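Local coordinates for putative Lipoprotein (Shewanella oneidensis, PDB 3U24), which is of unknown function but binds zinc and calcium ions and belongs to the DUF885 family of the Peptidase_MA clan, at residues Asn30-Asp35 with Asn99-Met104. Sequence-based numbering, arbitrary orientation.
Sequences NAFIDD and NLLSSM. With ZN (zinc ion), chain H.
Phe32, Leu100 and Leu101 form a small, apolar helix-to-helix contact between helix 25-39 and helix 88-111, toward the N-terminal end of a largely helical chain. The backbones stay far apart, since even the nearest CA atoms, those of Phe32 and Leu101, are 10.9 Å from each other, and the two segments bury 109 Å² between them, both sides summed. The Phe32 ring spans this distance, as its contacts with both leucines establish. With CG anti to the backbone N (chi1 170°), Phe32 reaches out from its helix and presents the rim of its ring, not a face, to the leucines. Leu101 CD2 lies near the ring plane, 3.8 Å from Phe32 CE1, and Leu100 CD2 meets the same edge more loosely, 4.3 Å from Phe32 CZ. Phe432 packs on Leu100. About one turn beyond Phe32, Asp35 OD1 binds a zinc ion at 2.3 Å, with two waters also on the metal, one of them hydrogen-bonded to OD2. Gln74 of helix 61-79 links this site to the apolar patch, touching Phe32 and Leu101 and hydrogen-bonding Asp35 OD2 through NE2. The arrangement is that of spaced helices in an all-helical region, joined by the edge of one phenylalanine ring against two leucine methyl groups, with a zinc site on the first helix.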
loop_
_atom_site.group_PDB
_atom_site.type_symbol
_atom_site.label_atom_id
_atom_site.label_comp_id
_atom_site.label_asym_id
_atom_site.label_seq_id
_atom_site.Cartn_x
_atom_site.Cartn_y
_atom_site.Cartn_z
ATOM N N ASN A 30 -19.435 -5.585 -15.484
ATOM C CA ASN A 30 -18.652 -5.210 -16.656
ATOM C C ASN A 30 -19.056 -3.810 -17.233
ATOM O O ASN A 30 -18.167 -3.015 -17.592
ATOM C CB ASN A 30 -18.615 -6.334 -17.713
ATOM C CG ASN A 30 -17.656 -7.484 -17.309
ATOM O OD1 ASN A 30 -16.561 -7.256 -16.757
ATOM N ND2 ASN A 30 -18.081 -8.725 -17.545
ATOM N N ALA A 31 -20.356 -3.495 -17.245
ATOM C CA ALA A 31 -20.789 -2.170 -17.696
ATOM C C ALA A 31 -20.336 -1.082 -16.726
ATOM O O ALA A 31 -20.030 0.023 -17.133
ATOM C CB ALA A 31 -22.298 -2.121 -17.869
ATOM N N PHE A 32 -20.286 -1.393 -15.446
ATOM C CA PHE A 32 -19.839 -0.431 -14.476
ATOM C C PHE A 32 -18.368 -0.031 -14.725
ATOM O O PHE A 32 -18.011 1.136 -14.727
ATOM C CB PHE A 32 -19.977 -0.998 -13.058
ATOM C CG PHE A 32 -19.320 -0.151 -12.027
ATOM C CD1 PHE A 32 -19.923 0.976 -11.589
ATOM C CD2 PHE A 32 -18.078 -0.464 -11.553
ATOM C CE1 PHE A 32 -19.328 1.796 -10.664
ATOM C CE2 PHE A 32 -17.459 0.339 -10.627
ATOM C CZ PHE A 32 -18.091 1.479 -10.193
ATOM N N ILE A 33 -17.507 -1.018 -14.870
ATOM C CA ILE A 33 -16.100 -0.778 -15.170
ATOM C C ILE A 33 -15.981 -0.017 -16.492
ATOM O O ILE A 33 -15.259 0.975 -16.573
ATOM C CB ILE A 33 -15.293 -2.104 -15.194
ATOM C CG1 ILE A 33 -15.245 -2.723 -13.773
ATOM C CG2 ILE A 33 -13.888 -1.913 -15.780
ATOM C CD1 ILE A 33 -14.811 -1.728 -12.719
ATOM N N ASP A 34 -16.712 -0.429 -17.521
ATOM C CA ASP A 34 -16.707 0.368 -18.735
ATOM C C ASP A 34 -17.083 1.839 -18.511
ATOM O O ASP A 34 -16.411 2.727 -19.040
ATOM C CB ASP A 34 -17.583 -0.251 -19.787
ATOM C CG ASP A 34 -16.973 -1.523 -20.373
ATOM O OD1 ASP A 34 -15.746 -1.751 -20.182
ATOM O OD2 ASP A 34 -17.730 -2.283 -21.025
ATOM N N ASP A 35 -18.102 2.094 -17.694
ATOM C CA ASP A 35 -18.500 3.441 -17.421
ATOM C C ASP A 35 -17.478 4.165 -16.587
ATOM O O ASP A 35 -17.300 5.347 -16.773
ATOM C CB ASP A 35 -19.845 3.487 -16.700
ATOM C CG ASP A 35 -20.982 3.045 -17.593
ATOM O OD1 ASP A 35 -20.756 3.043 -18.815
ATOM O OD2 ASP A 35 -22.086 2.689 -17.088
ATOM N N ASN A 99 -19.189 0.640 -1.744
ATOM C CA ASN A 99 -18.226 1.351 -0.961
ATOM C C ASN A 99 -17.337 2.302 -1.797
ATOM O O ASN A 99 -17.087 3.421 -1.386
ATOM C CB ASN A 99 -17.312 0.364 -0.203
ATOM C CG ASN A 99 -16.404 1.081 0.777
ATOM O OD1 ASN A 99 -16.880 1.663 1.735
ATOM N ND2 ASN A 99 -15.113 1.089 0.508
ATOM N N LEU A 100 -16.838 1.846 -2.943
ATOM C CA LEU A 100 -16.074 2.722 -3.810
ATOM C C LEU A 100 -16.921 3.948 -4.205
ATOM O O LEU A 100 -16.451 5.100 -4.137
ATOM C CB LEU A 100 -15.622 1.978 -5.065
ATOM C CG LEU A 100 -14.905 2.803 -6.133
ATOM C CD1 LEU A 100 -13.520 3.166 -5.614
ATOM C CD2 LEU A 100 -14.876 1.998 -7.427
ATOM N N LEU A 101 -18.166 3.707 -4.602
ATOM C CA LEU A 101 -19.054 4.802 -4.963
ATOM C C LEU A 101 -19.261 5.785 -3.787
ATOM O O LEU A 101 -19.131 7.008 -3.952
ATOM C CB LEU A 101 -20.395 4.290 -5.558
ATOM C CG LEU A 101 -20.334 3.588 -6.941
ATOM C CD1 LEU A 101 -21.683 2.974 -7.353
ATOM C CD2 LEU A 101 -19.804 4.515 -8.034
ATOM N N SER A 102 -19.572 5.283 -2.606
ATOM C CA SER A 102 -19.800 6.169 -1.478
ATOM C C SER A 102 -18.548 6.957 -1.166
ATOM O O SER A 102 -18.605 8.118 -0.823
ATOM C CB SER A 102 -20.261 5.395 -0.227
ATOM O OG SER A 102 -21.548 4.862 -0.453
ATOM N N SER A 103 -17.404 6.337 -1.285
ATOM C CA SER A 103 -16.195 7.045 -0.939
ATOM C C SER A 103 -15.806 8.093 -1.981
ATOM O O SER A 103 -15.255 9.102 -1.626
ATOM C CB SER A 103 -15.061 6.079 -0.676
ATOM O OG SER A 103 -14.619 5.559 -1.892
HETATM N N MSE A 104 -16.099 7.861 -3.243
HETATM C CA MSE A 104 -15.937 8.912 -4.278
HETATM C C MSE A 104 -16.757 10.159 -3.971
HETATM O O MSE A 104 -16.228 11.284 -4.017
HETATM C CB MSE A 104 -16.247 8.412 -5.694
HETATM C CG MSE A 104 -15.242 7.357 -6.217
HETATM SE SE MSE A 104 -15.861 6.354 -7.804
HETATM C CE MSE A 104 -16.038 7.899 -8.985
HETATM ZN ZN ZN H . -22.242 2.645 -20.514
HETATM O O HOH W 1 -21.800 0.436 -19.899
HETATM O O HOH W 2 -24.335 1.922 -19.247
#